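Local coordinates for protein 3-dehydroquinate dehydratase (PDB 4H3D) that catalyses the cis-dehydration of 3-dehydroquinate to 3-dehydroshikimate through a covalent imine (Schiff-base) intermediate, the third step of the chorismate pathway, at residues Lys29-Lys32 with Asp33-Glu37; Glu71-Ser74 with Tyr75-Asp78; Glu130-Asn133 with Phe134-Lys138; Glu245-Ser248 with Val249-Leu253. All coordinates share one frame; numbering follows the deposited sequence. Where two conformers were deposited one is given.

Contact 1. Residues Lys29-Lys32 with Asp33-Glu37; sequences KNKK and DIIKE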
# COMPACT_ATOMS: atom_id res chain seq x y z
N LYS B 29 -4.38 27.87 -14.33
CA LYS B 29 -5.45 28.43 -15.13
C LYS B 29 -4.92 29.41 -16.18
O LYS B 29 -5.60 29.69 -17.17
CB LYS B 29 -6.43 29.15 -14.20
CG LYS B 29 -7.88 28.78 -14.43
CD LYS B 29 -8.15 27.35 -13.92
CE LYS B 29 -9.58 26.90 -14.21
NZ LYS B 29 -9.89 26.93 -15.68
N ASN B 30 -3.71 29.93 -15.95
CA ASN B 30 -3.08 30.91 -16.85
C ASN B 30 -1.57 30.65 -17.00
O ASN B 30 -0.99 29.86 -16.25
CB ASN B 30 -3.34 32.33 -16.35
CG ASN B 30 -2.90 32.55 -14.91
OD1 ASN B 30 -1.77 32.23 -14.54
ND2 ASN B 30 -3.79 33.11 -14.11
N LYS B 31 -0.94 31.30 -17.96
CA LYS B 31 0.49 31.09 -18.24
C LYS B 31 1.41 31.29 -17.03
O LYS B 31 2.32 30.49 -16.79
CB LYS B 31 0.96 32.01 -19.39
CG LYS B 31 2.38 31.69 -19.87
CD LYS B 31 2.65 32.29 -21.26
CE LYS B 31 2.91 33.76 -21.22
NZ LYS B 31 4.24 34.05 -20.63
N LYS B 32 1.17 32.36 -16.28
CA LYS B 32 1.97 32.67 -15.10
C LYS B 32 1.94 31.53 -14.08
O LYS B 32 2.98 31.09 -13.58
CB LYS B 32 1.47 33.96 -14.47
CG LYS B 32 2.15 34.34 -13.17
CD LYS B 32 1.53 35.59 -12.54
CE LYS B 32 2.17 35.89 -11.19
NZ LYS B 32 1.58 37.10 -10.53
N ASP B 33 0.74 31.05 -13.77
CA ASP B 33 0.55 30.00 -12.77
C ASP B 33 1.15 28.66 -13.21
O ASP B 33 1.76 27.95 -12.42
CB ASP B 33 -0.94 29.86 -12.42
CG ASP B 33 -1.51 31.09 -11.68
OD1 ASP B 33 -0.75 32.05 -11.42
OD2 ASP B 33 -2.72 31.11 -11.38
N ILE B 34 0.98 28.33 -14.49
CA ILE B 34 1.54 27.11 -15.09
C ILE B 34 3.07 27.08 -14.95
O ILE B 34 3.65 26.09 -14.51
CB ILE B 34 1.11 27.00 -16.57
CG1 ILE B 34 -0.39 26.68 -16.64
CG2 ILE B 34 1.89 25.92 -17.32
CD1 ILE B 34 -1.00 26.83 -18.00
N ILE B 35 3.71 28.19 -15.30
CA ILE B 35 5.16 28.29 -15.20
C ILE B 35 5.60 28.23 -13.75
O ILE B 35 6.61 27.60 -13.43
CB ILE B 35 5.70 29.58 -15.89
CG1 ILE B 35 5.37 29.54 -17.40
CG2 ILE B 35 7.20 29.73 -15.67
CD1 ILE B 35 5.81 28.25 -18.10
N LYS B 36 4.84 28.89 -12.87
CA LYS B 36 5.14 28.87 -11.43
C LYS B 36 5.09 27.42 -10.94
O LYS B 36 5.99 26.97 -10.21
CB LYS B 36 4.14 29.75 -10.67
CG LYS B 36 4.55 30.13 -9.25
CD LYS B 36 4.46 28.96 -8.28
CE LYS B 36 4.84 29.36 -6.85
NZ LYS B 36 3.96 30.46 -6.33
N GLU B 37 4.06 26.68 -11.34
CA GLU B 37 3.95 25.26 -10.98
C GLU B 37 5.13 24.47 -11.54
O GLU B 37 5.70 23.64 -10.85
CB GLU B 37 2.64 24.65 -11.49
CG GLU B 37 1.39 25.00 -10.72
CD GLU B 37 0.13 24.49 -11.43
OE1 GLU B 37 -0.42 23.43 -11.03
OE2 GLU B 37 -0.26 25.12 -12.44
O HOH W 1 -4.18 28.65 -11.57

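Contact 2. Residues Glu71-Ser74 with Tyr75-Asp78; sequences ELRS and YIHD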
# COMPACT_ATOMS: atom_id res chain seq x y z
N GLU B 71 7.33 27.97 -23.43
CA GLU B 71 7.92 28.39 -22.17
C GLU B 71 8.09 27.24 -21.20
O GLU B 71 9.15 27.07 -20.62
CB GLU B 71 7.09 29.48 -21.51
CG GLU B 71 7.14 30.78 -22.25
CD GLU B 71 6.72 31.96 -21.40
OE1 GLU B 71 6.86 31.88 -20.16
OE2 GLU B 71 6.27 32.98 -21.98
N LEU B 72 7.04 26.45 -21.04
CA LEU B 72 7.06 25.31 -20.16
C LEU B 72 8.23 24.39 -20.53
O LEU B 72 9.01 23.99 -19.66
CB LEU B 72 5.72 24.57 -20.28
CG LEU B 72 5.46 23.34 -19.41
CD1 LEU B 72 5.63 23.66 -17.94
CD2 LEU B 72 4.03 22.84 -19.70
N ARG B 73 8.37 24.10 -21.82
CA ARG B 73 9.42 23.21 -22.30
C ARG B 73 10.78 23.73 -21.88
O ARG B 73 11.64 22.96 -21.41
CB ARG B 73 9.43 23.14 -23.83
CG ARG B 73 9.43 21.77 -24.41
CD ARG B 73 10.24 20.73 -23.63
NE ARG B 73 9.53 19.47 -23.79
CZ ARG B 73 9.73 18.37 -23.07
NH1 ARG B 73 10.64 18.31 -22.10
NH2 ARG B 73 8.99 17.32 -23.34
N SER B 74 10.98 25.05 -22.03
CA SER B 74 12.26 25.69 -21.69
C SER B 74 12.63 25.54 -20.22
O SER B 74 13.80 25.43 -19.89
CB SER B 74 12.26 27.18 -22.08
OG SER B 74 11.48 27.96 -21.19
N TYR B 75 11.62 25.55 -19.34
CA TYR B 75 11.87 25.40 -17.88
C TYR B 75 12.06 23.96 -17.40
O TYR B 75 12.81 23.73 -16.47
CB TYR B 75 10.74 26.03 -17.04
CG TYR B 75 10.82 27.53 -16.89
CD1 TYR B 75 11.67 28.11 -15.96
CD2 TYR B 75 10.01 28.36 -17.65
CE1 TYR B 75 11.74 29.49 -15.81
CE2 TYR B 75 10.06 29.75 -17.51
CZ TYR B 75 10.93 30.31 -16.58
OH TYR B 75 10.99 31.67 -16.44
N ILE B 76 11.36 22.99 -18.00
CA ILE B 76 11.47 21.61 -17.52
C ILE B 76 12.55 20.81 -18.23
O ILE B 76 12.82 19.65 -17.86
CB ILE B 76 10.14 20.86 -17.58
CG1 ILE B 76 9.76 20.51 -19.02
CG2 ILE B 76 9.06 21.66 -16.89
CD1 ILE B 76 8.55 19.59 -19.09
N HIS B 77 13.14 21.43 -19.25
CA HIS B 77 14.25 20.86 -20.00
C HIS B 77 13.91 19.50 -20.61
O HIS B 77 13.05 19.41 -21.47
CB HIS B 77 15.52 20.78 -19.13
CG HIS B 77 16.80 20.82 -19.92
ND1 HIS B 77 17.37 19.70 -20.49
CD2 HIS B 77 17.62 21.85 -20.21
CE1 HIS B 77 18.48 20.05 -21.12
NE2 HIS B 77 18.66 21.35 -20.96
N ASP B 78 14.57 18.44 -20.16
CA ASP B 78 14.36 17.13 -20.74
C ASP B 78 13.45 16.22 -19.93
O ASP B 78 13.44 15.03 -20.16
CB ASP B 78 15.70 16.44 -21.01
CG ASP B 78 16.47 17.09 -22.16
OD1 ASP B 78 15.85 17.36 -23.22
OD2 ASP B 78 17.70 17.30 -22.00
O HOH W 2 15.56 23.83 -18.59

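Contact 3. Residues Glu130-Asn133 with Phe134-Lys138; sequences EVVN and FAHKK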
# COMPACT_ATOMS: atom_id res chain seq x y z
N GLU B 130 -7.29 8.64 -35.80
CA GLU B 130 -6.65 9.82 -36.36
C GLU B 130 -5.55 10.37 -35.45
O GLU B 130 -4.43 10.63 -35.91
CB GLU B 130 -7.67 10.92 -36.69
CG GLU B 130 -7.03 12.10 -37.42
CD GLU B 130 -8.02 13.18 -37.85
OE1 GLU B 130 -9.25 13.00 -37.70
OE2 GLU B 130 -7.55 14.22 -38.37
N VAL B 131 -5.86 10.54 -34.17
CA VAL B 131 -4.91 11.11 -33.23
C VAL B 131 -3.75 10.15 -32.93
O VAL B 131 -2.60 10.59 -32.85
CB VAL B 131 -5.58 11.55 -31.93
CG1 VAL B 131 -4.55 12.18 -31.01
CG2 VAL B 131 -6.71 12.54 -32.24
N VAL B 132 -4.03 8.86 -32.77
CA VAL B 132 -2.96 7.90 -32.49
C VAL B 132 -1.98 7.77 -33.66
O VAL B 132 -0.77 7.82 -33.47
CB VAL B 132 -3.49 6.51 -32.11
CG1 VAL B 132 -2.35 5.49 -32.08
CG2 VAL B 132 -4.18 6.56 -30.79
N ASN B 133 -2.50 7.63 -34.87
CA ASN B 133 -1.65 7.48 -36.04
C ASN B 133 -0.76 8.70 -36.23
O ASN B 133 0.42 8.57 -36.53
CB ASN B 133 -2.47 7.20 -37.31
CG ASN B 133 -3.02 5.79 -37.36
OD1 ASN B 133 -2.43 4.86 -36.78
ND2 ASN B 133 -4.14 5.60 -38.06
N PHE B 134 -1.32 9.89 -36.01
CA PHE B 134 -0.55 11.10 -36.17
C PHE B 134 0.52 11.24 -35.09
O PHE B 134 1.67 11.61 -35.39
CB PHE B 134 -1.43 12.34 -36.21
CG PHE B 134 -0.68 13.55 -36.59
CD1 PHE B 134 -0.36 13.78 -37.93
CD2 PHE B 134 -0.22 14.44 -35.64
CE1 PHE B 134 0.36 14.89 -38.29
CE2 PHE B 134 0.51 15.56 -36.00
CZ PHE B 134 0.80 15.78 -37.32
N ALA B 135 0.15 10.98 -33.84
CA ALA B 135 1.10 11.00 -32.75
C ALA B 135 2.27 10.07 -33.06
O ALA B 135 3.43 10.45 -32.88
CB ALA B 135 0.42 10.60 -31.41
N HIS B 136 1.97 8.87 -33.54
CA HIS B 136 3.05 7.93 -33.84
C HIS B 136 3.93 8.40 -34.98
O HIS B 136 5.15 8.19 -34.94
CB HIS B 136 2.54 6.53 -34.05
CG HIS B 136 2.06 5.89 -32.79
ND1 HIS B 136 1.08 4.93 -32.77
CD2 HIS B 136 2.40 6.10 -31.49
CE1 HIS B 136 0.86 4.56 -31.52
NE2 HIS B 136 1.64 5.25 -30.73
N LYS B 137 3.33 9.06 -35.96
CA LYS B 137 4.11 9.63 -37.04
C LYS B 137 5.13 10.63 -36.49
O LYS B 137 6.21 10.77 -37.03
CB LYS B 137 3.19 10.31 -38.06
CG LYS B 137 3.91 10.81 -39.27
CD LYS B 137 2.98 11.40 -40.27
CE LYS B 137 3.75 11.83 -41.51
NZ LYS B 137 2.86 12.34 -42.57
N LYS B 138 4.77 11.31 -35.40
CA LYS B 138 5.65 12.30 -34.77
C LYS B 138 6.44 11.75 -33.57
O LYS B 138 7.00 12.50 -32.80
CB LYS B 138 4.81 13.51 -34.31
CG LYS B 138 4.05 14.20 -35.43
CD LYS B 138 4.96 14.66 -36.57
CE LYS B 138 6.10 15.55 -36.06
NZ LYS B 138 7.08 15.91 -37.15

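Contact 4. Residues Glu245-Ser248 with Val249-Leu253; sequences ELNS and VLNLL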
# COMPACT_ATOMS: atom_id res chain seq x y z
N GLU B 245 6.03 12.34 -0.92
CA GLU B 245 5.68 11.23 -0.05
C GLU B 245 5.45 9.96 -0.87
O GLU B 245 5.77 8.86 -0.42
CB GLU B 245 4.47 11.61 0.80
CG GLU B 245 4.79 12.78 1.75
CD GLU B 245 3.65 13.16 2.68
OE1 GLU B 245 2.50 12.77 2.41
OE2 GLU B 245 3.92 13.87 3.68
N LEU B 246 4.94 10.11 -2.09
CA LEU B 246 4.72 8.97 -2.96
C LEU B 246 6.08 8.40 -3.37
O LEU B 246 6.27 7.17 -3.40
CB LEU B 246 3.90 9.40 -4.19
CG LEU B 246 3.47 8.33 -5.19
CD1 LEU B 246 2.74 7.24 -4.47
CD2 LEU B 246 2.59 8.96 -6.33
N ASN B 247 7.04 9.28 -3.65
CA ASN B 247 8.38 8.84 -4.01
C ASN B 247 9.00 8.00 -2.87
O ASN B 247 9.57 6.95 -3.11
CB ASN B 247 9.30 10.02 -4.33
CG ASN B 247 10.64 9.58 -4.92
OD1 ASN B 247 10.69 8.95 -5.97
ND2 ASN B 247 11.73 9.91 -4.24
N SER B 248 8.84 8.47 -1.64
CA SER B 248 9.38 7.78 -0.49
C SER B 248 8.80 6.37 -0.35
O SER B 248 9.53 5.42 -0.11
CB SER B 248 9.12 8.57 0.79
OG SER B 248 9.69 9.85 0.69
N VAL B 249 7.48 6.25 -0.49
CA VAL B 249 6.83 4.95 -0.37
C VAL B 249 7.27 3.98 -1.49
O VAL B 249 7.54 2.81 -1.22
CB VAL B 249 5.30 5.07 -0.36
CG1 VAL B 249 4.66 3.67 -0.24
CG2 VAL B 249 4.85 5.95 0.81
N LEU B 250 7.35 4.48 -2.72
CA LEU B 250 7.78 3.65 -3.83
C LEU B 250 9.19 3.11 -3.62
O LEU B 250 9.48 1.96 -3.97
CB LEU B 250 7.69 4.42 -5.15
CG LEU B 250 6.31 4.88 -5.59
CD1 LEU B 250 6.40 5.61 -6.94
CD2 LEU B 250 5.39 3.73 -5.70
N ASN B 251 10.08 3.94 -3.07
CA ASN B 251 11.45 3.50 -2.81
C ASN B 251 11.48 2.46 -1.71
O ASN B 251 12.26 1.51 -1.76
CB ASN B 251 12.35 4.68 -2.45
CG ASN B 251 12.67 5.56 -3.64
OD1 ASN B 251 12.42 5.19 -4.81
ND2 ASN B 251 13.25 6.73 -3.37
N LEU B 252 10.64 2.64 -0.71
CA LEU B 252 10.54 1.70 0.39
C LEU B 252 10.07 0.31 -0.11
O LEU B 252 10.57 -0.72 0.33
CB LEU B 252 9.59 2.24 1.46
CG LEU B 252 9.37 1.37 2.71
CD1 LEU B 252 10.67 1.23 3.49
CD2 LEU B 252 8.28 1.98 3.58
N LEU B 253 9.10 0.30 -1.03
CA LEU B 253 8.58 -0.96 -1.59
C LEU B 253 9.56 -1.58 -2.60
O LEU B 253 9.65 -2.81 -2.70
CB LEU B 253 7.19 -0.77 -2.21
CG LEU B 253 6.06 -0.41 -1.21
CD1 LEU B 253 4.76 0.07 -1.92
CD2 LEU B 253 5.76 -1.56 -0.30
O HOH W 3 14.40 8.80 -4.84

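Contact 1. Residues Lys29-Lys32 with Asp33-Glu37
N30 and D33 meet where the chain enters helix 31-41: OD1 of N30 accepts from D33 N at 2.9 Å, an N-cap bond whose N-H...O angle of 161° shows it to be nearly straight. The donor lies almost in line with the amide C=O. What places OD1 there is the first torsion of N30 (chi1 55°), which tucks CG between its own N and carbonyl carbon and curls the amide back over the first turn. The D33 carboxylate sits next to this amide with its plane turned 58° from it; N30 OD1 and the carboxylate oxygens, all acceptors, do not pair. D33 OD2 accepts a hydrogen bond from a water at 2.9 Å, and the same water accepts from K29 N, so the backbone just before the cap is tied to the first turn. N30 serves the helix end twice, since its O also accepts from I34 N at 3.1 Å, with CG1 of I34 lying 3.3 Å from that same O. The next backbone bonds, I35 N to K31 O and K36 N to K32 O, continue the alpha-helical pattern. Farther out, K29 NZ is hydrogen-bonded to F55 O and K31 NZ forms a salt bridge with E71. I34 faces inward onto I26 and V68, close to substrate-binding W51, while I35 packs on E71 and Y75, so the capped turn lies against both strand 21-26 and helix 62-76.

Contact 2. Residues Glu71-Ser74 with Tyr75-Asp78
Y75 N reaches E71 O at 3.2 Å and I76 N reaches L72 O at 3.0 Å, but H77 N makes a weak bond to R73 O (128°), and H77 turns to positive phi (56°) as the chain leaves the helix. This is the C-terminal end of helix 62-76, in the beta-alpha-beta unit of the TIM barrel that leads to strand 81-84. The E71 carbonyl may be gripped a second time: in one of two conformers of S74, OG lies 2.6 Å from E71 O and donates to it, so this extra bond is doubtful as a permanent feature. CD2 of Y75 also lies 3.4 Å from E71 O, which sits near the plane of the ring at its edge. On the buried side, CD1 of L72 meets CG2 of I76 obliquely at 4.1 Å. R73 reaches forward past the C-terminal end of the helix, its guanidinium carrying CD1 of I76 over one face, and is held beyond the segments by a salt bridge to D115 and bonds to L113 O and I79 O. Its NH1 donates to H77 O at 2.7 Å, with the acceptor 19° out of the guanidinium plane.

Contact 3. Residues Glu130-Asn133 with Phe134-Lys138
V132 and H136 are set by their first torsions to lie side by side and point the same way, one turn apart. CG1 of V132 is trans to the backbone N (chi1 169°), while CG of H136 stands anti to its own carbonyl carbon, beside its N (chi1 -71°), back toward the preceding turn. CG1 thereby comes to 3.4 Å from CE1 of H136. With the ring then turned about CB-CG (chi2 151°), one face lies over V132 O, with CG of H136 at 3.5 Å from that oxygen. V132 O also receives the backbone bond from H136 N at 2.9 Å, so a single carbonyl both accepts the N-H of H136 and lies against its imidazole. The far end of the ring is anchored outside the two segments, where NE2 is hydrogen-bonded to D171.

The backbone bonds give evidence of a regular alpha-helix: A135 N to V131 O spans 2.9 Å, and K137 N to N133 O continues the i to i+4 series. F134 N donates to E130 O at 3.2 Å, and CB of F134 packs 3.5 Å from the same oxygen. Beyond CB the phenyl ring leads away from E130-N133 to a cation-pi contact with K106 of helix 98-110, a lysine that also forms a salt bridge with E130. A135 keeps its methyl 3.3 Å from V131 O, on the face turned to I117 and V142. V131 and V132 extend that apolar face onto strands 116-120 and 141-148. Such a helix, apolar toward the parallel strands it links, is characteristic of a beta-alpha-beta unit of the TIM barrel.

Contact 4. Residues Glu245-Ser248 with Val249-Leu253
Four consecutive i to i+4 bonds hold E245-S248 to V249-L253 in helix 243-256, the last helix of the TIM barrel; V249 N to E245 O (3.1 Å) and L250 N to L246 O (3.0 Å) open the series, and N251 and L252 complete it. Among apolar contacts, L246 and L250 meet on the barrel side, CG of L246 at 4.4 Å from CD1 of L250. L250 has its CG beside its own N (chi1 -63°), which also leans CG to 3.2 Å from L246 O. Both leucines lie on T228 of strand 227-229, and L246 also packs on L218, near substrate-binding R217. V249 brings CG2 to 3.3 Å from E245 O and packs on V249 of the second subunit, while E245 packs on L252 of that subunit, so another face of the helix belongs to the dimer contact. The polar contact joins N247 and N251, whose amide planes stand 74° apart. Each OD1 accepts from R19 NH1, leaving the two ND2 groups, 3.6 Å from one another, to share an acceptor: one water takes a bond from N247 ND2 at 3.0 Å and from N251 ND2 at 2.8 Å.

In the fold
From the N terminus the four contacts follow in series; none nests in or crosses another, and each closes only a helical turn, not a long loop. Contact 1 starts helix 31-41 after strand 21-26, and contact 2 ends helix 62-76 before strand 81-84. These two touch, through a salt bridge and side-chain packing that join adjacent barrel helices. Contact 3 lies on helix 125-137 between strands 116-120 and 141-148, its nearest atoms about 11 Å from contact 2. Contact 4, on helix 243-256, follows strand 227-229; its centre is 34 Å from that of contact 3, on the opposite side of the chain's centre, where the second subunit packs.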